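Local coordinates for quinoline 2-oxidoreductase medium subunit (Pseudomonas putida, PDB 1T3Q), which binds FAD as the flavoprotein subunit of the molybdenum hydroxylase quinoline 2-oxidoreductase, where it probably takes part in electron transfer, at residues Leu115-Ala120 with Gly154-Asp159; Thr239-Ala244 with Ile271-Ile276; Pro4-Arg9 with Ser48-Leu53. One frame throughout, in Å; residues are numbered along the deposited sequence.

Contact 1: residues Leu115-Ala120 with Gly154-Asp159; sequences LAHADA and GHYFTD. With FAD (flavin-adenine dinucleotide), chain R.
Ala118 and Tyr156 join the end of helix 111-117 to the type II beta turn Gly154-Phe157, at the FAD pocket, to which Ala116 and His117 belong. Ala118, the first residue past the helix, has positive phi, and its O accepts a hydrogen bond from Tyr156 N (2.8 Å) that arrives well above the carbonyl plane. Packing is tightest at Ala118 CB, which Thr158 CG2 approaches to 3.3 Å, closer than usual for two carbons. The looser side is bridged by water. Tyr156 CG stands anti to its carbonyl carbon (chi1 -56°), which lays the exposed ring alongside His117; CE1 comes within 3.3 Å of His117 NE2, with the ring planes 50° apart. One water links His117 NE2, Tyr156 OH and Asp119 OD2, and donates to the carboxylate; Asp119 OD1 is held by Gly121 N. A second water donates to Ala116 O and meets Thr158 OG1. On the cofactor side, Ala116 CB touches FAD O4B at 3.2 Å. Within the turn, His155 ND1 accepts from Ala120 N (2.9 Å), the donor only 3° out of the imidazole plane. With ND1 acting as acceptor, a neutral ring would probably carry its proton on NE2.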
loop_
_atom_site.group_PDB
_atom_site.type_symbol
_atom_site.label_atom_id
_atom_site.label_comp_id
_atom_site.label_asym_id
_atom_site.label_seq_id
_atom_site.Cartn_x
_atom_site.Cartn_y
_atom_site.Cartn_z
ATOM N N LEU C 115 -42.497 -21.627 12.683
ATOM C CA LEU C 115 -43.493 -22.662 12.433
ATOM C C LEU C 115 -43.394 -23.233 11.020
ATOM O O LEU C 115 -43.501 -24.444 10.826
ATOM C CB LEU C 115 -44.902 -22.107 12.688
ATOM C CG LEU C 115 -45.179 -21.750 14.153
ATOM C CD1 LEU C 115 -46.514 -21.025 14.279
ATOM C CD2 LEU C 115 -45.178 -23.019 14.981
ATOM N N ALA C 116 -43.173 -22.363 10.042
ATOM C CA ALA C 116 -43.059 -22.799 8.656
ATOM C C ALA C 116 -41.766 -23.585 8.421
ATOM O O ALA C 116 -41.757 -24.556 7.660
ATOM C CB ALA C 116 -43.118 -21.603 7.732
ATOM N N HIS C 117 -40.679 -23.165 9.067
ATOM C CA HIS C 117 -39.403 -23.862 8.910
ATOM C C HIS C 117 -39.589 -25.276 9.445
ATOM O O HIS C 117 -39.073 -26.243 8.883
ATOM C CB HIS C 117 -38.288 -23.143 9.671
ATOM C CG HIS C 117 -36.938 -23.770 9.490
ATOM N ND1 HIS C 117 -36.391 -24.013 8.247
ATOM C CD2 HIS C 117 -36.028 -24.206 10.392
ATOM C CE1 HIS C 117 -35.204 -24.572 8.393
ATOM N NE2 HIS C 117 -34.960 -24.701 9.685
ATOM N N ALA C 118 -40.339 -25.375 10.537
ATOM C CA ALA C 118 -40.672 -26.647 11.170
ATOM C C ALA C 118 -39.516 -27.557 11.585
ATOM O O ALA C 118 -39.541 -28.766 11.328
ATOM C CB ALA C 118 -41.635 -27.418 10.278
ATOM N N ASP C 119 -38.499 -26.991 12.218
ATOM C CA ASP C 119 -37.397 -27.824 12.683
ATOM C C ASP C 119 -37.998 -28.665 13.816
ATOM O O ASP C 119 -38.654 -28.129 14.707
ATOM C CB ASP C 119 -36.253 -26.962 13.223
ATOM C CG ASP C 119 -35.021 -27.782 13.563
ATOM O OD1 ASP C 119 -35.169 -28.818 14.242
ATOM O OD2 ASP C 119 -33.904 -27.395 13.158
ATOM N N ALA C 120 -37.787 -29.975 13.773
ATOM C CA ALA C 120 -38.328 -30.856 14.802
ATOM C C ALA C 120 -37.696 -30.566 16.159
ATOM O O ALA C 120 -38.172 -31.046 17.183
ATOM C CB ALA C 120 -38.097 -32.313 14.426
ATOM N N GLY C 154 -43.782 -33.092 10.627
ATOM C CA GLY C 154 -42.492 -33.729 10.816
ATOM C C GLY C 154 -41.349 -32.752 10.628
ATOM O O GLY C 154 -41.567 -31.553 10.442
ATOM N N HIS C 155 -40.124 -33.260 10.675
ATOM C CA HIS C 155 -38.950 -32.416 10.510
ATOM C C HIS C 155 -38.982 -31.747 9.137
ATOM O O HIS C 155 -38.907 -32.424 8.110
ATOM C CB HIS C 155 -37.682 -33.256 10.659
ATOM C CG HIS C 155 -36.438 -32.443 10.809
ATOM N ND1 HIS C 155 -36.312 -31.446 11.753
ATOM C CD2 HIS C 155 -35.258 -32.484 10.145
ATOM C CE1 HIS C 155 -35.109 -30.908 11.665
ATOM N NE2 HIS C 155 -34.449 -31.521 10.697
ATOM N N TYR C 156 -39.090 -30.419 9.133
ATOM C CA TYR C 156 -39.157 -29.629 7.900
ATOM C C TYR C 156 -40.350 -30.070 7.061
ATOM O O TYR C 156 -40.297 -30.059 5.831
ATOM C CB TYR C 156 -37.880 -29.783 7.067
ATOM C CG TYR C 156 -36.603 -29.425 7.794
ATOM C CD1 TYR C 156 -36.548 -28.335 8.663
ATOM C CD2 TYR C 156 -35.442 -30.172 7.599
ATOM C CE1 TYR C 156 -35.369 -28.000 9.322
ATOM C CE2 TYR C 156 -34.257 -29.843 8.251
ATOM C CZ TYR C 156 -34.228 -28.758 9.112
ATOM O OH TYR C 156 -33.061 -28.443 9.768
ATOM N N PHE C 157 -41.427 -30.452 7.736
ATOM C CA PHE C 157 -42.626 -30.929 7.059
ATOM C C PHE C 157 -43.879 -30.321 7.685
ATOM O O PHE C 157 -44.211 -30.620 8.832
ATOM C CB PHE C 157 -42.678 -32.457 7.168
ATOM C CG PHE C 157 -43.756 -33.102 6.341
ATOM C CD1 PHE C 157 -44.112 -34.428 6.575
ATOM C CD2 PHE C 157 -44.392 -32.405 5.316
ATOM C CE1 PHE C 157 -45.087 -35.052 5.802
ATOM C CE2 PHE C 157 -45.367 -33.020 4.538
ATOM C CZ PHE C 157 -45.715 -34.348 4.781
ATOM N N THR C 158 -44.573 -29.469 6.936
ATOM C CA THR C 158 -45.791 -28.843 7.440
ATOM C C THR C 158 -46.968 -29.069 6.495
ATOM O O THR C 158 -46.803 -29.589 5.391
ATOM C CB THR C 158 -45.624 -27.322 7.625
ATOM O OG1 THR C 158 -45.560 -26.690 6.341
ATOM C CG2 THR C 158 -44.359 -27.012 8.409
ATOM N N ASP C 159 -48.152 -28.659 6.944
ATOM C CA ASP C 159 -49.381 -28.801 6.171
ATOM C C ASP C 159 -49.474 -27.716 5.106
ATOM O O ASP C 159 -50.403 -27.699 4.298
ATOM C CB ASP C 159 -50.594 -28.696 7.099
ATOM C CG ASP C 159 -51.896 -29.010 6.391
ATOM O OD1 ASP C 159 -52.882 -28.272 6.603
ATOM O OD2 ASP C 159 -51.930 -30.002 5.628
HETATM P PA FAD R . -37.146 -17.360 7.736
HETATM O O1A FAD R . -35.789 -17.934 7.945
HETATM O O2A FAD R . -37.290 -16.305 6.924
HETATM O O5B FAD R . -37.751 -18.542 7.000
HETATM C C5B FAD R . -38.250 -19.772 7.619
HETATM C C4B FAD R . -38.933 -20.673 6.505
HETATM O O4B FAD R . -40.391 -20.428 6.620
HETATM C C3B FAD R . -38.608 -20.437 4.990
HETATM O O3B FAD R . -38.681 -21.621 4.253
HETATM C C2B FAD R . -39.677 -19.374 4.594
HETATM O O2B FAD R . -39.990 -19.414 3.224
HETATM C C1B FAD R . -40.876 -19.839 5.366
HETATM N N9A FAD R . -41.767 -18.777 5.833
HETATM C C8A FAD R . -41.451 -17.733 6.678
HETATM N N7A FAD R . -42.521 -17.059 7.097
HETATM C C5A FAD R . -43.585 -17.677 6.483
HETATM C C6A FAD R . -45.062 -17.437 6.543
HETATM N N6A FAD R . -45.626 -16.473 7.227
HETATM N N1A FAD R . -45.827 -18.307 5.776
HETATM C C2A FAD R . -45.275 -19.330 5.035
HETATM N N3A FAD R . -43.946 -19.618 4.916
HETATM C C4A FAD R . -43.132 -18.731 5.613
HETATM N N1 FAD R . -34.960 -21.758 16.598
HETATM C C2 FAD R . -35.451 -22.395 17.665
HETATM O O2 FAD R . -36.546 -22.900 17.661
HETATM N N3 FAD R . -34.630 -22.685 18.807
HETATM C C4 FAD R . -33.267 -22.399 18.825
HETATM O O4 FAD R . -32.615 -22.701 19.799
HETATM C C4X FAD R . -32.696 -21.773 17.628
HETATM N N5 FAD R . -31.358 -21.465 17.573
HETATM C C5X FAD R . -30.888 -20.781 16.468
HETATM C C6 FAD R . -29.490 -20.472 16.425
HETATM C C7 FAD R . -28.929 -19.781 15.352
HETATM C C7M FAD R . -27.439 -19.511 15.343
HETATM C C8 FAD R . -29.791 -19.326 14.235
HETATM C C8M FAD R . -29.252 -18.570 13.044
HETATM C C9 FAD R . -31.184 -19.604 14.273
HETATM C C9A FAD R . -31.739 -20.339 15.369
HETATM N N10 FAD R . -33.157 -20.691 15.478
HETATM C C10 FAD R . -33.630 -21.411 16.533
HETATM C "C1'" FAD R . -34.039 -20.409 14.313
HETATM C "C2'" FAD R . -34.946 -19.162 14.521
HETATM O "O2'" FAD R . -35.990 -19.482 15.447
HETATM C "C3'" FAD R . -35.494 -18.808 13.136
HETATM O "O3'" FAD R . -35.757 -17.398 13.162
HETATM C "C4'" FAD R . -36.799 -19.566 12.774
HETATM O "O4'" FAD R . -36.598 -20.982 12.784
HETATM C "C5'" FAD R . -37.182 -19.129 11.388
HETATM O "O5'" FAD R . -38.003 -17.813 11.463
HETATM P P FAD R . -37.671 -16.693 10.513
HETATM O O1P FAD R . -38.697 -15.595 10.818
HETATM O O2P FAD R . -36.332 -16.328 10.533
HETATM O O3P FAD R . -37.947 -17.178 9.150
HETATM O O HOH W 1 -43.284 -25.329 5.627
HETATM O O HOH W 2 -33.019 -25.956 11.077
#

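Contact 2: residues Thr239-Ala244 with Ile271-Ile276; sequences TAATAA and ITQRVI
Gln273 lies against Ala240, Ala241 and Ala244 where two helices, 237-248 and 261-284, pack in the CO dehydrogenase flavoprotein C-terminal domain. The short segments cross with their N-to-C directions 135° apart, nearer antiparallel than parallel, and their axes approach to 8.1 Å, a close pairing that the small alanines permit. No hydrogen bond crosses; the interface is made by van der Waals contact. Gln273 CG is anti to the backbone N (chi1 168°) and the chain runs on extended, so its methylenes pass alongside helix 237-248: CB meets Ala244 CB at 3.8 Å, CG lies 4.1 Å from Ala240 CB, and the amide end rests by Ala241. With the CG methylene and amide gone, an alanine at this place is likely to uncover part of Ala241 and open a gap beside Ala240 CB. Ile276 grips the other side with two branches, of which CG2 touches Ala240 CB at 3.9 Å. Thr272 puts its methyl, CG2, 3.7 Å from Ala244 CA and turns its hydroxyl back to Ala268 O in its own helix.
In the next shell, Thr272 and Ile276 also rest on Ile211 of strand 205-214, and Val275 on Ala195 and Ala197 of strand 193-202, so helix 261-284 lies between the antiparallel sheet and helix 237-248. Away from the alanines, Arg274 makes a salt bridge to Asp181 and packs on Thr652 of the large subunit. Ala243 touches Leu230 of helix 224-230, and its CB also receives the second branch of Ile276, whose end atom CD1 reaches Ala243 CB at 3.7 Å.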
loop_
_atom_site.group_PDB
_atom_site.type_symbol
_atom_site.label_atom_id
_atom_site.label_comp_id
_atom_site.label_asym_id
_atom_site.label_seq_id
_atom_site.Cartn_x
_atom_site.Cartn_y
_atom_site.Cartn_z
ATOM N N THR C 239 -43.929 -39.922 42.130
ATOM C CA THR C 239 -45.032 -39.838 41.178
ATOM C C THR C 239 -44.569 -39.171 39.891
ATOM O O THR C 239 -44.892 -39.626 38.790
ATOM C CB THR C 239 -46.215 -39.031 41.761
ATOM O OG1 THR C 239 -46.668 -39.652 42.971
ATOM C CG2 THR C 239 -47.369 -38.985 40.769
ATOM N N ALA C 240 -43.821 -38.083 40.027
ATOM C CA ALA C 240 -43.313 -37.375 38.864
ATOM C C ALA C 240 -42.360 -38.299 38.113
ATOM O O ALA C 240 -42.299 -38.280 36.884
ATOM C CB ALA C 240 -42.595 -36.102 39.295
ATOM N N ALA C 241 -41.624 -39.120 38.862
ATOM C CA ALA C 241 -40.682 -40.060 38.265
ATOM C C ALA C 241 -41.419 -41.120 37.452
ATOM O O ALA C 241 -41.023 -41.439 36.332
ATOM C CB ALA C 241 -39.842 -40.724 39.350
ATOM N N THR C 242 -42.493 -41.668 38.017
ATOM C CA THR C 242 -43.270 -42.689 37.323
ATOM C C THR C 242 -43.915 -42.109 36.066
ATOM O O THR C 242 -43.942 -42.752 35.017
ATOM C CB THR C 242 -44.381 -43.268 38.227
ATOM O OG1 THR C 242 -43.794 -43.857 39.390
ATOM C CG2 THR C 242 -45.173 -44.328 37.481
ATOM N N ALA C 243 -44.432 -40.892 36.174
ATOM C CA ALA C 243 -45.065 -40.246 35.027
ATOM C C ALA C 243 -44.033 -40.009 33.924
ATOM O O ALA C 243 -44.341 -40.139 32.736
ATOM C CB ALA C 243 -45.696 -38.926 35.448
ATOM N N ALA C 244 -42.810 -39.667 34.327
ATOM C CA ALA C 244 -41.727 -39.415 33.375
ATOM C C ALA C 244 -41.392 -40.684 32.583
ATOM O O ALA C 244 -41.097 -40.620 31.390
ATOM C CB ALA C 244 -40.488 -38.908 34.115
ATOM N N ILE C 271 -35.683 -34.702 32.375
ATOM C CA ILE C 271 -36.272 -33.392 32.133
ATOM C C ILE C 271 -37.781 -33.388 32.390
ATOM O O ILE C 271 -38.325 -32.435 32.955
ATOM C CB ILE C 271 -36.000 -32.939 30.687
ATOM C CG1 ILE C 271 -34.487 -32.866 30.451
ATOM C CG2 ILE C 271 -36.658 -31.594 30.421
ATOM C CD1 ILE C 271 -33.757 -31.923 31.393
ATOM N N THR C 272 -38.452 -34.456 31.973
ATOM C CA THR C 272 -39.895 -34.564 32.157
ATOM C C THR C 272 -40.248 -34.589 33.638
ATOM O O THR C 272 -41.177 -33.910 34.078
ATOM C CB THR C 272 -40.443 -35.830 31.473
ATOM O OG1 THR C 272 -40.292 -35.698 30.054
ATOM C CG2 THR C 272 -41.916 -36.035 31.806
ATOM N N GLN C 273 -39.499 -35.370 34.409
ATOM C CA GLN C 273 -39.730 -35.458 35.841
ATOM C C GLN C 273 -39.546 -34.081 36.467
ATOM O O GLN C 273 -40.338 -33.652 37.308
ATOM C CB GLN C 273 -38.750 -36.454 36.464
ATOM C CG GLN C 273 -38.701 -36.411 37.974
ATOM C CD GLN C 273 -37.813 -37.493 38.560
ATOM O OE1 GLN C 273 -37.469 -37.451 39.738
ATOM N NE2 GLN C 273 -37.449 -38.475 37.740
ATOM N N ARG C 274 -38.502 -33.384 36.036
ATOM C CA ARG C 274 -38.198 -32.058 36.551
ATOM C C ARG C 274 -39.307 -31.045 36.274
ATOM O O ARG C 274 -39.712 -30.299 37.168
ATOM C CB ARG C 274 -36.889 -31.548 35.942
ATOM C CG ARG C 274 -36.461 -30.189 36.466
ATOM C CD ARG C 274 -35.420 -29.553 35.560
ATOM N NE ARG C 274 -34.200 -30.344 35.458
ATOM C CZ ARG C 274 -33.213 -30.080 34.605
ATOM N NH1 ARG C 274 -32.131 -30.849 34.582
ATOM N NH2 ARG C 274 -33.310 -29.055 33.771
ATOM N N VAL C 275 -39.795 -31.016 35.037
ATOM C CA VAL C 275 -40.843 -30.074 34.659
ATOM C C VAL C 275 -42.185 -30.378 35.337
ATOM O O VAL C 275 -42.937 -29.462 35.682
ATOM C CB VAL C 275 -41.011 -30.017 33.109
ATOM C CG1 VAL C 275 -41.617 -31.312 32.582
ATOM C CG2 VAL C 275 -41.866 -28.818 32.724
ATOM N N ILE C 276 -42.487 -31.655 35.541
ATOM C CA ILE C 276 -43.734 -32.019 36.206
ATOM C C ILE C 276 -43.716 -31.470 37.633
ATOM O O ILE C 276 -44.675 -30.837 38.075
ATOM C CB ILE C 276 -43.924 -33.545 36.270
ATOM C CG1 ILE C 276 -44.232 -34.090 34.874
ATOM C CG2 ILE C 276 -45.044 -33.894 37.257
ATOM C CD1 ILE C 276 -44.294 -35.602 34.810
#

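Contact 3: residues Pro4-Arg9 with Ser48-Leu53; sequences PAFSYR and SCLVDL
Ser7 pairs with Cys49 where strand 7-9 runs parallel to strand 49-52, the edge and middle strands of the small three-stranded parallel sheet in the FAD-binding domain. The backbone bonds go back and forth. Ser7 N donates to Ser48 O (2.9 Å) and Ser7 O accepts from Leu50 N (2.9 Å); then Arg9 N donates to Leu50 O (3.1 Å) and Arg9 O accepts from Asp52 N (2.8 Å). Cys49 and Val51 turn their backbone polar groups to the third strand, bonding to Arg28 and, from Val51, also to Ile30. On the face of Tyr8 and Leu50, Leu50 CD1 sits over the ring of Phe6, just before the strand, in a CH-pi contact, 3.8 Å from its centroid; Pro27 of the small subunit packs against Phe6 and Tyr8. Arg9 leads its charge off to a salt bridge with Glu16, and Ser48 OG bonds to Asp24. The buried Asp52 carboxylate is well supplied: OD1 takes Arg54 N, and OD2 takes Gln74 NE2 of the small subunit. Tyr8 CG is anti to the backbone N (chi1 174°), which sends the ring along the sheet until OH donates to Asp52 OD2 at 2.6 Å, on its anti side and 23° out of the carboxylate plane.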
loop_
_atom_site.group_PDB
_atom_site.type_symbol
_atom_site.label_atom_id
_atom_site.label_comp_id
_atom_site.label_asym_id
_atom_site.label_seq_id
_atom_site.Cartn_x
_atom_site.Cartn_y
_atom_site.Cartn_z
ATOM N N PRO C 4 -27.061 -18.226 -3.432
ATOM C CA PRO C 4 -27.141 -18.355 -4.886
ATOM C C PRO C 4 -27.950 -17.118 -5.293
ATOM O O PRO C 4 -28.525 -16.454 -4.427
ATOM C CB PRO C 4 -27.902 -19.668 -5.077
ATOM C CG PRO C 4 -28.773 -19.734 -3.875
ATOM C CD PRO C 4 -27.868 -19.262 -2.761
ATOM N N ALA C 5 -27.997 -16.797 -6.580
ATOM C CA ALA C 5 -28.723 -15.609 -7.030
ATOM C C ALA C 5 -30.248 -15.730 -6.986
ATOM O O ALA C 5 -30.798 -16.820 -7.110
ATOM C CB ALA C 5 -28.274 -15.238 -8.437
ATOM N N PHE C 6 -30.919 -14.595 -6.797
ATOM C CA PHE C 6 -32.382 -14.545 -6.760
ATOM C C PHE C 6 -32.878 -13.102 -6.793
ATOM O O PHE C 6 -32.135 -12.176 -6.466
ATOM C CB PHE C 6 -32.921 -15.259 -5.508
ATOM C CG PHE C 6 -32.315 -14.776 -4.214
ATOM C CD1 PHE C 6 -32.697 -13.560 -3.654
ATOM C CD2 PHE C 6 -31.334 -15.531 -3.570
ATOM C CE1 PHE C 6 -32.108 -13.101 -2.471
ATOM C CE2 PHE C 6 -30.743 -15.082 -2.392
ATOM C CZ PHE C 6 -31.130 -13.863 -1.840
ATOM N N SER C 7 -34.125 -12.905 -7.213
ATOM C CA SER C 7 -34.695 -11.563 -7.246
ATOM C C SER C 7 -35.374 -11.334 -5.899
ATOM O O SER C 7 -35.479 -12.256 -5.089
ATOM C CB SER C 7 -35.707 -11.426 -8.390
ATOM O OG SER C 7 -36.759 -12.353 -8.237
ATOM N N TYR C 8 -35.842 -10.115 -5.662
ATOM C CA TYR C 8 -36.465 -9.782 -4.385
ATOM C C TYR C 8 -37.659 -8.850 -4.521
ATOM O O TYR C 8 -37.636 -7.909 -5.311
ATOM C CB TYR C 8 -35.419 -9.131 -3.479
ATOM C CG TYR C 8 -35.941 -8.594 -2.164
ATOM C CD1 TYR C 8 -36.031 -9.411 -1.033
ATOM C CD2 TYR C 8 -36.300 -7.250 -2.036
ATOM C CE1 TYR C 8 -36.457 -8.897 0.198
ATOM C CE2 TYR C 8 -36.727 -6.729 -0.816
ATOM C CZ TYR C 8 -36.802 -7.556 0.296
ATOM O OH TYR C 8 -37.209 -7.031 1.501
ATOM N N ARG C 9 -38.695 -9.126 -3.738
ATOM C CA ARG C 9 -39.906 -8.315 -3.719
ATOM C C ARG C 9 -40.430 -8.249 -2.292
ATOM O O ARG C 9 -40.354 -9.228 -1.549
ATOM C CB ARG C 9 -40.986 -8.916 -4.631
ATOM C CG ARG C 9 -40.681 -8.790 -6.107
ATOM C CD ARG C 9 -41.845 -9.258 -6.976
ATOM N NE ARG C 9 -43.050 -8.445 -6.810
ATOM C CZ ARG C 9 -44.081 -8.477 -7.651
ATOM N NH1 ARG C 9 -44.044 -9.277 -8.709
ATOM N NH2 ARG C 9 -45.147 -7.714 -7.440
ATOM N N SER C 48 -35.976 -18.668 -6.893
ATOM C CA SER C 48 -35.822 -17.784 -8.034
ATOM C C SER C 48 -35.983 -16.362 -7.523
ATOM O O SER C 48 -35.355 -15.426 -8.018
ATOM C CB SER C 48 -36.913 -18.075 -9.065
ATOM O OG SER C 48 -38.190 -17.966 -8.463
ATOM N N CYS C 49 -36.825 -16.219 -6.504
ATOM C CA CYS C 49 -37.129 -14.920 -5.932
ATOM C C CYS C 49 -37.535 -15.063 -4.471
ATOM O O CYS C 49 -38.174 -16.040 -4.090
ATOM C CB CYS C 49 -38.280 -14.289 -6.729
ATOM S SG CYS C 49 -39.034 -12.800 -6.005
ATOM N N LEU C 50 -37.139 -14.101 -3.646
ATOM C CA LEU C 50 -37.524 -14.135 -2.244
ATOM C C LEU C 50 -38.579 -13.062 -2.048
ATOM O O LEU C 50 -38.380 -11.906 -2.421
ATOM C CB LEU C 50 -36.328 -13.873 -1.326
ATOM C CG LEU C 50 -35.269 -14.981 -1.275
ATOM C CD1 LEU C 50 -34.269 -14.668 -0.172
ATOM C CD2 LEU C 50 -35.936 -16.328 -1.016
ATOM N N VAL C 51 -39.703 -13.458 -1.469
ATOM C CA VAL C 51 -40.806 -12.545 -1.233
ATOM C C VAL C 51 -40.882 -12.232 0.251
ATOM O O VAL C 51 -41.321 -13.061 1.053
ATOM C CB VAL C 51 -42.135 -13.167 -1.690
ATOM C CG1 VAL C 51 -43.257 -12.145 -1.556
ATOM C CG2 VAL C 51 -42.004 -13.658 -3.135
ATOM N N ASP C 52 -40.455 -11.024 0.594
ATOM C CA ASP C 52 -40.426 -10.542 1.970
ATOM C C ASP C 52 -41.828 -10.164 2.444
ATOM O O ASP C 52 -42.625 -9.622 1.675
ATOM C CB ASP C 52 -39.508 -9.311 2.056
ATOM C CG ASP C 52 -38.923 -9.101 3.447
ATOM O OD1 ASP C 52 -39.584 -9.464 4.441
ATOM O OD2 ASP C 52 -37.803 -8.556 3.542
ATOM N N LEU C 53 -42.121 -10.446 3.709
ATOM C CA LEU C 53 -43.420 -10.121 4.288
ATOM C C LEU C 53 -43.327 -8.874 5.166
ATOM O O LEU C 53 -44.292 -8.519 5.844
ATOM C CB LEU C 53 -43.934 -11.296 5.132
ATOM C CG LEU C 53 -44.063 -12.653 4.434
ATOM C CD1 LEU C 53 -44.540 -13.691 5.432
ATOM C CD2 LEU C 53 -45.035 -12.551 3.264
#

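How the contacts relate
Along the chain the contacts come in series: contact 3 closes first, then contact 1, then contact 2. Contacts 3 and 1 both belong to the FAD-binding domain, with centres about 21 Å apart and nearest atoms about 8 Å apart; one pairs strands of the small parallel sheet, the other joins the end of helix 111-117 to the turn leading into strand 157-158. Contact 1 includes Ala116 and His117 of the FAD pocket, contact 3 only Leu53. Contact 2 lies in the C-terminal domain, its centre about 27 Å from that of contact 1 and about 46 Å from that of contact 3. Segments 4-9 and 48-53 pack on the small subunit, while the large subunit reaches contact 2 at Arg274 alone.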